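Local coordinates for fatty acid CoA ligase (Marinactinospora thermotolerans, PDB 6SQ8), which belongs to the ANL clan of AMP-binding enzymes, with a large AMP-binding part and a smaller C-terminal domain, at residues R62-R67 / G218-L223; I198-S203 / G207-C212; I400-Y405 / G465-P470; H414-H419 / V439-V444. All blocks are in the same frame, centred on the assembly; numbering follows the deposited sequence.

Contact 1 (R62-R67 / G218-L223); sequences RAIALR and GTVVLL
Ile64 of helix 61-72 meets Val220 and Leu222 of strand 219-222, an alpha-on-beta contact within the AMP-binding part of this ANL-clan protein. The shape of the isoleucine decides the contact. Its CG1 sits beside the backbone N (chi1 -68°) and its chain then runs on straight (chi2 178°), so that CD1 is carried well out from the helix. The reach is needed, because the backbones stand well apart: the CA atoms of Ile64 and Val220 are 9.4 Å from each other. Two residues answer from the strand. Val220 and Leu222 both point at the helix, whereas Val221 between them faces the other way, the usual alternation of a beta strand. Short, beta-branched Val220 fits the extended backbone and offers CG1, the methyl anti to its own N. Leu222 is longer and brings a delta methyl up to the same isoleucine tip. All three residues are buried and purely apolar, as suits a seam held by van der Waals contact alone. Leu202, Leu214 and Val19 also touch Ile64, and Val220 leans on Ala210 and Thr213 of helix 205-215. Both strand residues approach Ile64 tip to tip: Ile64 CD1 lies 3.9 Å from Val220 CG1 and 4.1 Å from Leu222 CD1.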
# COMPACT_ATOMS: atom_id res chain seq x y z
N ARG A 62 -7.63 -18.65 -5.61
CA ARG A 62 -8.67 -19.03 -4.67
C ARG A 62 -8.77 -17.98 -3.55
O ARG A 62 -9.83 -17.76 -3.00
CB ARG A 62 -8.44 -20.43 -4.10
CG ARG A 62 -8.89 -21.55 -5.03
CD ARG A 62 -8.68 -22.92 -4.39
NE ARG A 62 -9.05 -24.02 -5.28
CZ ARG A 62 -8.30 -24.44 -6.30
NH1 ARG A 62 -7.13 -23.88 -6.55
NH2 ARG A 62 -8.74 -25.40 -7.08
N ALA A 63 -7.67 -17.31 -3.24
CA ALA A 63 -7.67 -16.31 -2.18
C ALA A 63 -8.47 -15.07 -2.61
O ALA A 63 -8.97 -14.32 -1.75
CB ALA A 63 -6.25 -15.95 -1.78
N ILE A 64 -8.53 -14.84 -3.92
CA ILE A 64 -9.33 -13.78 -4.53
C ILE A 64 -10.82 -14.07 -4.25
O ILE A 64 -11.58 -13.15 -3.81
CB ILE A 64 -9.03 -13.64 -6.04
CG1 ILE A 64 -7.61 -13.12 -6.28
CG2 ILE A 64 -10.06 -12.77 -6.73
CD1 ILE A 64 -7.25 -13.00 -7.74
N ALA A 65 -11.22 -15.32 -4.52
CA ALA A 65 -12.56 -15.85 -4.29
C ALA A 65 -12.90 -15.76 -2.80
O ALA A 65 -14.04 -15.44 -2.45
CB ALA A 65 -12.66 -17.27 -4.79
N LEU A 66 -11.93 -16.08 -1.93
CA LEU A 66 -12.20 -16.17 -0.50
C LEU A 66 -12.63 -14.79 0.02
O LEU A 66 -13.58 -14.69 0.78
CB LEU A 66 -10.97 -16.69 0.25
CG LEU A 66 -11.08 -16.71 1.77
CD1 LEU A 66 -12.24 -17.59 2.20
CD2 LEU A 66 -9.80 -17.18 2.44
N ARG A 67 -11.91 -13.74 -0.39
CA ARG A 67 -12.17 -12.39 0.13
C ARG A 67 -13.60 -11.99 -0.26
O ARG A 67 -14.38 -11.47 0.56
CB ARG A 67 -11.15 -11.38 -0.42
CG ARG A 67 -11.25 -9.96 0.15
CD ARG A 67 -10.55 -8.97 -0.77
NE ARG A 67 -10.04 -7.76 -0.14
CZ ARG A 67 -8.76 -7.54 0.14
NH1 ARG A 67 -7.89 -8.53 0.06
NH2 ARG A 67 -8.35 -6.33 0.50
N GLY A 218 -11.98 -7.01 -16.13
CA GLY A 218 -10.62 -7.37 -16.51
C GLY A 218 -10.18 -8.70 -15.97
O GLY A 218 -10.97 -9.45 -15.40
N THR A 219 -8.88 -8.97 -16.17
CA THR A 219 -8.21 -10.19 -15.76
C THR A 219 -7.08 -9.85 -14.78
O THR A 219 -6.22 -9.04 -15.10
CB THR A 219 -7.63 -10.90 -16.98
OG1 THR A 219 -8.68 -11.05 -17.93
CG2 THR A 219 -7.02 -12.24 -16.63
N VAL A 220 -7.09 -10.48 -13.61
CA VAL A 220 -5.99 -10.39 -12.66
C VAL A 220 -4.92 -11.36 -13.11
O VAL A 220 -5.23 -12.48 -13.47
CB VAL A 220 -6.45 -10.72 -11.23
CG1 VAL A 220 -5.26 -10.79 -10.27
CG2 VAL A 220 -7.51 -9.75 -10.73
N VAL A 221 -3.66 -10.92 -13.07
CA VAL A 221 -2.49 -11.74 -13.35
C VAL A 221 -1.66 -11.80 -12.06
O VAL A 221 -1.18 -10.77 -11.65
CB VAL A 221 -1.65 -11.17 -14.51
CG1 VAL A 221 -0.47 -12.06 -14.83
CG2 VAL A 221 -2.48 -10.94 -15.76
N LEU A 222 -1.52 -12.99 -11.47
CA LEU A 222 -0.91 -13.14 -10.13
C LEU A 222 0.54 -13.58 -10.23
O LEU A 222 0.87 -14.48 -11.00
CB LEU A 222 -1.67 -14.20 -9.34
CG LEU A 222 -2.98 -13.77 -8.71
CD1 LEU A 222 -3.63 -14.98 -8.07
CD2 LEU A 222 -2.79 -12.64 -7.72
N LEU A 223 1.38 -12.97 -9.40
CA LEU A 223 2.68 -13.51 -9.07
C LEU A 223 2.78 -13.65 -7.55
O LEU A 223 2.18 -12.86 -6.82
CB LEU A 223 3.77 -12.59 -9.61
CG LEU A 223 3.97 -12.61 -11.11
CD1 LEU A 223 4.96 -11.52 -11.53
CD2 LEU A 223 4.46 -13.97 -11.58

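Contact 2 (I198-S203 / G207-C212); sequences IPIPLS and GELAQC
Ile198, at the end of strand 195-198, lays its CD1 against the backbone and CB of Ala210 in a strand-loop-helix connection of the AMP-binding part; the chain turns through 199-203 and comes back as helix 205-215. This is the close side of the contact. Ile198 CD1 is 3.6 Å from Ala210 N and 4.0 Å from Ala210 CB, and it also meets the CB of Leu209. The small alanine lets the isoleucine tip settle onto the helix backbone. Farther along, Leu202 passes beside Gly207, their CA atoms only 4.0 Å apart. With no side chain, Gly207 lets the loop pass close by; its CA makes a CA-H...O contact with Leu202 O, and Leu202 CD2 lies over the same residue. Asn59 grips the loop through Ile200 O and Leu202 N.

The other side is more open. Ile200 and Pro201 are partly exposed, and the CB of Pro201 points away from the helix. Ile200 holds its CG1 between the backbone N and the carbonyl carbon (chi1 64°) and crosses Leu209 at about a right angle. Phe244, which lines the pocket of the bound 1-ethanoyl-9H-pyrido[3,4-b]indole-3-carboxylic acid (EQ2), touches both of these side chains. Ile200 and Leu209 meet through a single methyl pair, Ile200 CD1 to Leu209 CD1, at 4.1 Å.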
# COMPACT_ATOMS: atom_id res chain seq x y z
N ILE A 198 -0.35 -8.32 -10.43
CA ILE A 198 -0.34 -8.03 -9.03
C ILE A 198 0.68 -8.92 -8.33
O ILE A 198 0.38 -10.06 -7.99
CB ILE A 198 -1.74 -8.19 -8.41
CG1 ILE A 198 -2.77 -7.42 -9.23
CG2 ILE A 198 -1.72 -7.76 -6.96
CD1 ILE A 198 -4.11 -7.28 -8.58
N PRO A 199 1.90 -8.40 -8.10
CA PRO A 199 2.91 -9.09 -7.31
C PRO A 199 2.98 -8.64 -5.84
O PRO A 199 3.83 -9.12 -5.11
CB PRO A 199 4.17 -8.64 -8.06
CG PRO A 199 3.88 -7.19 -8.39
CD PRO A 199 2.39 -7.12 -8.63
N ILE A 200 2.13 -7.71 -5.43
CA ILE A 200 2.05 -7.34 -4.03
C ILE A 200 1.06 -8.27 -3.34
O ILE A 200 0.20 -8.83 -4.00
CB ILE A 200 1.67 -5.85 -3.84
CG1 ILE A 200 0.27 -5.53 -4.37
CG2 ILE A 200 2.73 -4.96 -4.46
CD1 ILE A 200 -0.08 -4.06 -4.30
N PRO A 201 1.14 -8.47 -2.01
CA PRO A 201 0.31 -9.47 -1.34
C PRO A 201 -1.19 -9.17 -1.48
O PRO A 201 -1.60 -8.01 -1.35
CB PRO A 201 0.73 -9.35 0.14
CG PRO A 201 2.09 -8.71 0.10
CD PRO A 201 2.02 -7.77 -1.07
N LEU A 202 -1.98 -10.23 -1.71
CA LEU A 202 -3.44 -10.15 -1.82
C LEU A 202 -4.08 -9.81 -0.47
O LEU A 202 -5.28 -9.50 -0.42
CB LEU A 202 -3.97 -11.48 -2.34
CG LEU A 202 -3.81 -11.72 -3.84
CD1 LEU A 202 -4.41 -13.09 -4.24
CD2 LEU A 202 -4.43 -10.59 -4.66
N SER A 203 -3.32 -9.87 0.62
CA SER A 203 -3.84 -9.60 1.96
C SER A 203 -4.16 -8.11 2.16
O SER A 203 -4.97 -7.79 3.05
CB SER A 203 -2.87 -10.07 3.00
OG SER A 203 -1.61 -9.43 2.84
N GLY A 207 -5.14 -7.13 -2.91
CA GLY A 207 -6.44 -7.76 -2.93
C GLY A 207 -7.55 -6.81 -3.35
O GLY A 207 -8.53 -7.27 -3.98
N GLU A 208 -7.44 -5.52 -3.00
CA GLU A 208 -8.40 -4.50 -3.43
C GLU A 208 -8.22 -4.24 -4.93
O GLU A 208 -9.20 -4.06 -5.65
CB GLU A 208 -8.26 -3.21 -2.63
CG GLU A 208 -9.17 -2.08 -3.12
CD GLU A 208 -10.68 -2.34 -3.01
OE1 GLU A 208 -11.11 -3.03 -2.04
OE2 GLU A 208 -11.44 -1.85 -3.89
N LEU A 209 -6.97 -4.23 -5.41
CA LEU A 209 -6.72 -3.99 -6.83
C LEU A 209 -7.28 -5.15 -7.64
O LEU A 209 -7.76 -4.95 -8.77
CB LEU A 209 -5.22 -3.82 -7.09
CG LEU A 209 -4.58 -2.55 -6.52
CD1 LEU A 209 -3.07 -2.59 -6.65
CD2 LEU A 209 -5.12 -1.30 -7.18
N ALA A 210 -7.21 -6.37 -7.10
CA ALA A 210 -7.77 -7.53 -7.77
C ALA A 210 -9.28 -7.33 -7.93
O ALA A 210 -9.84 -7.60 -9.00
CB ALA A 210 -7.44 -8.78 -7.00
N GLN A 211 -9.92 -6.85 -6.87
CA GLN A 211 -11.38 -6.62 -6.88
C GLN A 211 -11.73 -5.52 -7.89
O GLN A 211 -12.67 -5.69 -8.67
CB GLN A 211 -11.90 -6.33 -5.47
CG GLN A 211 -12.02 -7.59 -4.64
CD GLN A 211 -12.71 -7.42 -3.31
OE1 GLN A 211 -12.76 -6.32 -2.74
NE2 GLN A 211 -13.20 -8.54 -2.80
N CYS A 212 -10.96 -4.41 -7.90
CA CYS A 212 -11.14 -3.36 -8.89
C CYS A 212 -11.02 -3.94 -10.30
O CYS A 212 -11.79 -3.63 -11.18
CB CYS A 212 -10.11 -2.25 -8.69
SG CYS A 212 -10.41 -1.30 -7.19

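Contact 3 (I400-Y405 / G465-P470); sequences IIVEAY and GDLHVP
The Tyr405 ring has Val402 O at its edge, in plane, while Leu467 CD1 comes to it obliquely. The leucine's closest approach to the tyrosine is at the stem of the side chain, with Leu467 CD1 4.1 Å from Tyr405 CB. The same leucine forks around a valine: Val402 CG2 is 3.7 Å from Leu467 CD2 and 3.8 Å from Leu467 CD1, the two side chains crossing obliquely. Val402 can do this because, with chi1, measured to CG1, at -44°, the other methyl CG2 stands between the backbone N and the carbonyl carbon, which turns it to the leucine.

Val402 and Tyr405 are neighbours because they are the two ends of a type I' turn, the tight link of a two-residue beta hairpin. Val402 N to Tyr405 O measures 3.0 Å and Tyr405 N to Val402 O 2.8 Å, so each residue gives and takes a backbone bond. The turn residues Glu403 and Ala404 both have positive phi, as this turn demands, and are exposed. Leucine suits the opposing place by its two-pronged end; it and the tyrosine remain exposed. Val402, beta-branched and apolar, suits its place as the one buried residue of the three.

The hairpin of strands 400-402 and 405-407 is thus set against the loop between helix 453-463 and strand 472-475. Nearby, His468 rests on Val460 of that helix, on Val407 and on Val412 of helix 409-418, while Ile400 touches Val439 of strand 438-445.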
# COMPACT_ATOMS: atom_id res chain seq x y z
N ILE A 400 12.43 17.08 11.76
CA ILE A 400 13.52 17.39 12.65
C ILE A 400 13.37 18.84 13.09
O ILE A 400 13.42 19.75 12.26
CB ILE A 400 14.86 17.13 11.93
CG1 ILE A 400 15.04 15.64 11.65
CG2 ILE A 400 16.02 17.70 12.76
CD1 ILE A 400 15.88 15.32 10.43
N ILE A 401 13.22 19.04 14.41
CA ILE A 401 13.06 20.41 14.92
C ILE A 401 14.41 20.90 15.47
O ILE A 401 15.02 20.24 16.29
CB ILE A 401 11.94 20.49 15.97
CG1 ILE A 401 10.62 19.91 15.45
CG2 ILE A 401 11.78 21.91 16.46
CD1 ILE A 401 9.54 19.77 16.50
N VAL A 402 14.84 22.06 14.99
CA VAL A 402 16.01 22.74 15.51
C VAL A 402 15.60 24.17 15.88
O VAL A 402 15.21 24.92 15.02
CB VAL A 402 17.20 22.71 14.53
CG1 VAL A 402 17.39 21.34 13.91
CG2 VAL A 402 17.13 23.80 13.48
N GLU A 403 15.62 24.45 17.19
CA GLU A 403 15.34 25.76 17.76
C GLU A 403 14.16 26.41 17.05
O GLU A 403 14.31 27.52 16.54
CB GLU A 403 16.56 26.68 17.65
CG GLU A 403 17.76 26.18 18.41
CD GLU A 403 17.69 26.36 19.92
OE1 GLU A 403 17.40 27.50 20.39
OE2 GLU A 403 17.89 25.35 20.61
N ALA A 404 13.01 25.72 17.00
CA ALA A 404 11.76 26.33 16.48
C ALA A 404 11.80 26.54 14.96
O ALA A 404 11.10 27.40 14.43
CB ALA A 404 11.48 27.64 17.19
N TYR A 405 12.64 25.76 14.26
CA TYR A 405 12.61 25.67 12.79
C TYR A 405 12.40 24.20 12.41
O TYR A 405 12.94 23.31 13.06
CB TYR A 405 13.86 26.29 12.16
CG TYR A 405 14.03 27.78 12.37
CD1 TYR A 405 13.44 28.72 11.55
CD2 TYR A 405 14.80 28.26 13.43
CE1 TYR A 405 13.61 30.08 11.76
CE2 TYR A 405 14.99 29.61 13.65
CZ TYR A 405 14.37 30.53 12.83
OH TYR A 405 14.53 31.86 13.08
N GLY A 465 20.59 25.04 3.05
CA GLY A 465 21.09 26.00 4.04
C GLY A 465 21.74 25.28 5.19
O GLY A 465 21.77 24.08 5.16
N ASP A 466 22.29 26.03 6.16
CA ASP A 466 23.15 25.47 7.20
C ASP A 466 22.40 24.47 8.09
O ASP A 466 22.96 23.47 8.47
CB ASP A 466 23.77 26.56 8.08
CG ASP A 466 24.89 27.39 7.45
OD1 ASP A 466 25.82 26.78 6.85
OD2 ASP A 466 24.83 28.65 7.60
N LEU A 467 21.14 24.76 8.45
CA LEU A 467 20.43 23.99 9.45
C LEU A 467 20.16 22.56 8.96
O LEU A 467 20.10 21.63 9.79
CB LEU A 467 19.09 24.66 9.75
CG LEU A 467 19.14 25.97 10.54
CD1 LEU A 467 17.73 26.47 10.80
CD2 LEU A 467 19.85 25.79 11.86
N HIS A 468 20.01 22.41 7.64
CA HIS A 468 19.65 21.12 7.02
C HIS A 468 20.84 20.17 6.88
O HIS A 468 20.63 19.01 6.59
CB HIS A 468 19.02 21.35 5.65
CG HIS A 468 17.72 22.07 5.75
ND1 HIS A 468 17.66 23.44 5.93
CD2 HIS A 468 16.45 21.62 5.69
CE1 HIS A 468 16.40 23.81 5.97
NE2 HIS A 468 15.65 22.70 5.84
N VAL A 469 22.06 20.68 7.03
CA VAL A 469 23.26 19.90 6.77
C VAL A 469 23.39 18.81 7.83
O VAL A 469 23.38 19.09 9.03
CB VAL A 469 24.53 20.76 6.69
CG1 VAL A 469 25.75 19.90 6.44
CG2 VAL A 469 24.44 21.84 5.61
N PRO A 470 23.53 17.54 7.41
CA PRO A 470 23.78 16.45 8.34
C PRO A 470 25.18 16.55 8.96
O PRO A 470 26.14 16.65 8.23
CB PRO A 470 23.67 15.15 7.54
CG PRO A 470 23.39 15.56 6.11
CD PRO A 470 23.43 17.07 6.02

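Contact 4 (H414-H419 / V439-V444); sequences HVLTEH and VCAAVV
Leu416 turns its CD1 toward the methyl of Ala441, joining helix 409-418 to strand 438-445 in the C-terminal domain. The CG-CD1 bond of the leucine and the CA-CB bond of the alanine run nearly antiparallel but offset, each passing somewhat to the side of the other methyl, with Leu416 CD1 and Ala441 CB 3.9 Å apart. Val443 comes from another side. Its CB-CG2 bond is also directed at Leu416 CD1, but it arrives across the CG-CD1 bond, and at 4.4 Å between Val443 CG2 and Leu416 CD1 the approach is looser. One leucine methyl therefore faces two strand residues, one nearly antiparallel but offset, one crosswise.

The leucine reaches them with CG beside its backbone N (chi1 -69°) and CD1 continuing the chain away from the helix (chi2 169°). Ala441 and Val443 both face the helix, and Ala442 between them faces away, as alternation along a strand requires. Sizes match positions: alanine leaves room for the leucine end where the two methyls meet, and valine, beta-branched and at ease in a strand, comes in from the flank. All three are buried and the contact is wholly apolar. The nearest backbone pair is Leu416 and Val443, with 8.1 Å between CA atoms, a gap that side chains of this length bridge.

Strand 438-445 is the middle one of three, between antiparallel 422-432 and parallel 472-475. Leu416 also touches Val427 of the first of these and Leu456 and Val460 of helix 453-463, while Thr417 O is hydrogen-bonded to Ser280 OG at the start of helix 279-289.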
# COMPACT_ATOMS: atom_id res chain seq x y z
N HIS A 414 16.14 14.14 -0.72
CA HIS A 414 16.01 14.47 -2.15
C HIS A 414 17.34 15.03 -2.67
O HIS A 414 17.83 14.61 -3.72
CB HIS A 414 14.82 15.42 -2.40
CG HIS A 414 13.47 14.82 -2.19
ND1 HIS A 414 12.31 15.60 -2.05
CD2 HIS A 414 13.07 13.52 -2.06
CE1 HIS A 414 11.26 14.81 -1.87
NE2 HIS A 414 11.70 13.51 -1.88
N VAL A 415 17.93 15.96 -1.91
CA VAL A 415 19.19 16.62 -2.28
C VAL A 415 20.34 15.60 -2.29
O VAL A 415 21.12 15.55 -3.22
CB VAL A 415 19.50 17.81 -1.36
CG1 VAL A 415 20.89 18.34 -1.62
CG2 VAL A 415 18.51 18.95 -1.51
N LEU A 416 20.46 14.81 -1.23
CA LEU A 416 21.50 13.79 -1.14
C LEU A 416 21.40 12.83 -2.33
O LEU A 416 22.41 12.52 -2.95
CB LEU A 416 21.39 13.02 0.19
CG LEU A 416 21.75 13.83 1.45
CD1 LEU A 416 21.35 13.09 2.72
CD2 LEU A 416 23.22 14.14 1.48
N THR A 417 20.19 12.38 -2.66
CA THR A 417 19.99 11.33 -3.67
C THR A 417 20.17 11.88 -5.09
O THR A 417 20.41 11.08 -6.02
CB THR A 417 18.65 10.60 -3.50
OG1 THR A 417 17.57 11.54 -3.52
CG2 THR A 417 18.60 9.78 -2.23
N GLU A 418 20.07 13.20 -5.27
CA GLU A 418 20.36 13.84 -6.55
C GLU A 418 21.82 13.61 -6.93
O GLU A 418 22.15 13.58 -8.10
CB GLU A 418 20.15 15.36 -6.53
CG GLU A 418 18.74 15.82 -6.85
CD GLU A 418 18.06 15.16 -8.04
OE1 GLU A 418 18.67 15.14 -9.15
OE2 GLU A 418 16.91 14.65 -7.83
N HIS A 419 22.71 13.49 -5.94
CA HIS A 419 24.11 13.17 -6.22
C HIS A 419 24.18 11.86 -6.99
O HIS A 419 23.46 10.90 -6.68
CB HIS A 419 24.95 13.13 -4.94
CG HIS A 419 26.42 13.14 -5.19
ND1 HIS A 419 27.12 11.99 -5.54
CD2 HIS A 419 27.32 14.14 -5.12
CE1 HIS A 419 28.39 12.30 -5.71
NE2 HIS A 419 28.54 13.62 -5.47
N VAL A 439 21.14 16.56 12.89
CA VAL A 439 20.71 15.94 11.66
C VAL A 439 21.71 14.85 11.27
O VAL A 439 22.91 15.09 11.22
CB VAL A 439 20.58 17.01 10.56
CG1 VAL A 439 20.06 16.42 9.26
CG2 VAL A 439 19.72 18.18 11.02
N CYS A 440 21.20 13.64 11.02
CA CYS A 440 22.03 12.49 10.68
C CYS A 440 21.52 11.86 9.39
O CYS A 440 20.34 11.85 9.15
CB CYS A 440 22.01 11.44 11.79
SG CYS A 440 22.60 12.11 13.36
N ALA A 441 22.42 11.33 8.56
CA ALA A 441 22.03 10.77 7.29
C ALA A 441 22.71 9.42 7.11
O ALA A 441 23.93 9.32 7.16
CB ALA A 441 22.41 11.71 6.18
N ALA A 442 21.89 8.39 6.93
CA ALA A 442 22.32 7.11 6.44
C ALA A 442 22.15 7.12 4.92
O ALA A 442 21.07 7.43 4.43
CB ALA A 442 21.48 6.03 7.05
N VAL A 443 23.21 6.77 4.20
CA VAL A 443 23.27 6.92 2.77
C VAL A 443 23.65 5.58 2.16
O VAL A 443 24.56 4.94 2.60
CB VAL A 443 24.26 8.02 2.39
CG1 VAL A 443 24.62 7.98 0.91
CG2 VAL A 443 23.71 9.40 2.76
N VAL A 444 22.91 5.19 1.13
CA VAL A 444 23.26 4.07 0.29
C VAL A 444 23.91 4.60 -0.98
O VAL A 444 23.39 5.41 -1.72
CB VAL A 444 22.04 3.20 -0.03
CG1 VAL A 444 22.42 1.99 -0.86
CG2 VAL A 444 21.32 2.78 1.24

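The four contacts form two pairs. Contacts 1 and 2 share a neighbourhood, their centres about 7 Å apart: Val221 O and Ile198 N, 2.9 Å apart, make a probable hydrogen bond between adjacent strands, and Arg67 NH1 makes a weak one to Leu202 O. Contacts 3 and 4, with centres about 15 Å apart, meet where Val439 packs against 467-470. Between the pairs nothing touches; contacts 2 and 4 have centres about 33 Å apart. Contact 2 lies close to the ligands: the side chain of Leu209 is about 7 Å from EQ2 and that of Ile200 about 11 Å from AMP. Lys486, toward the end of the chain, also lines the EQ2 pocket.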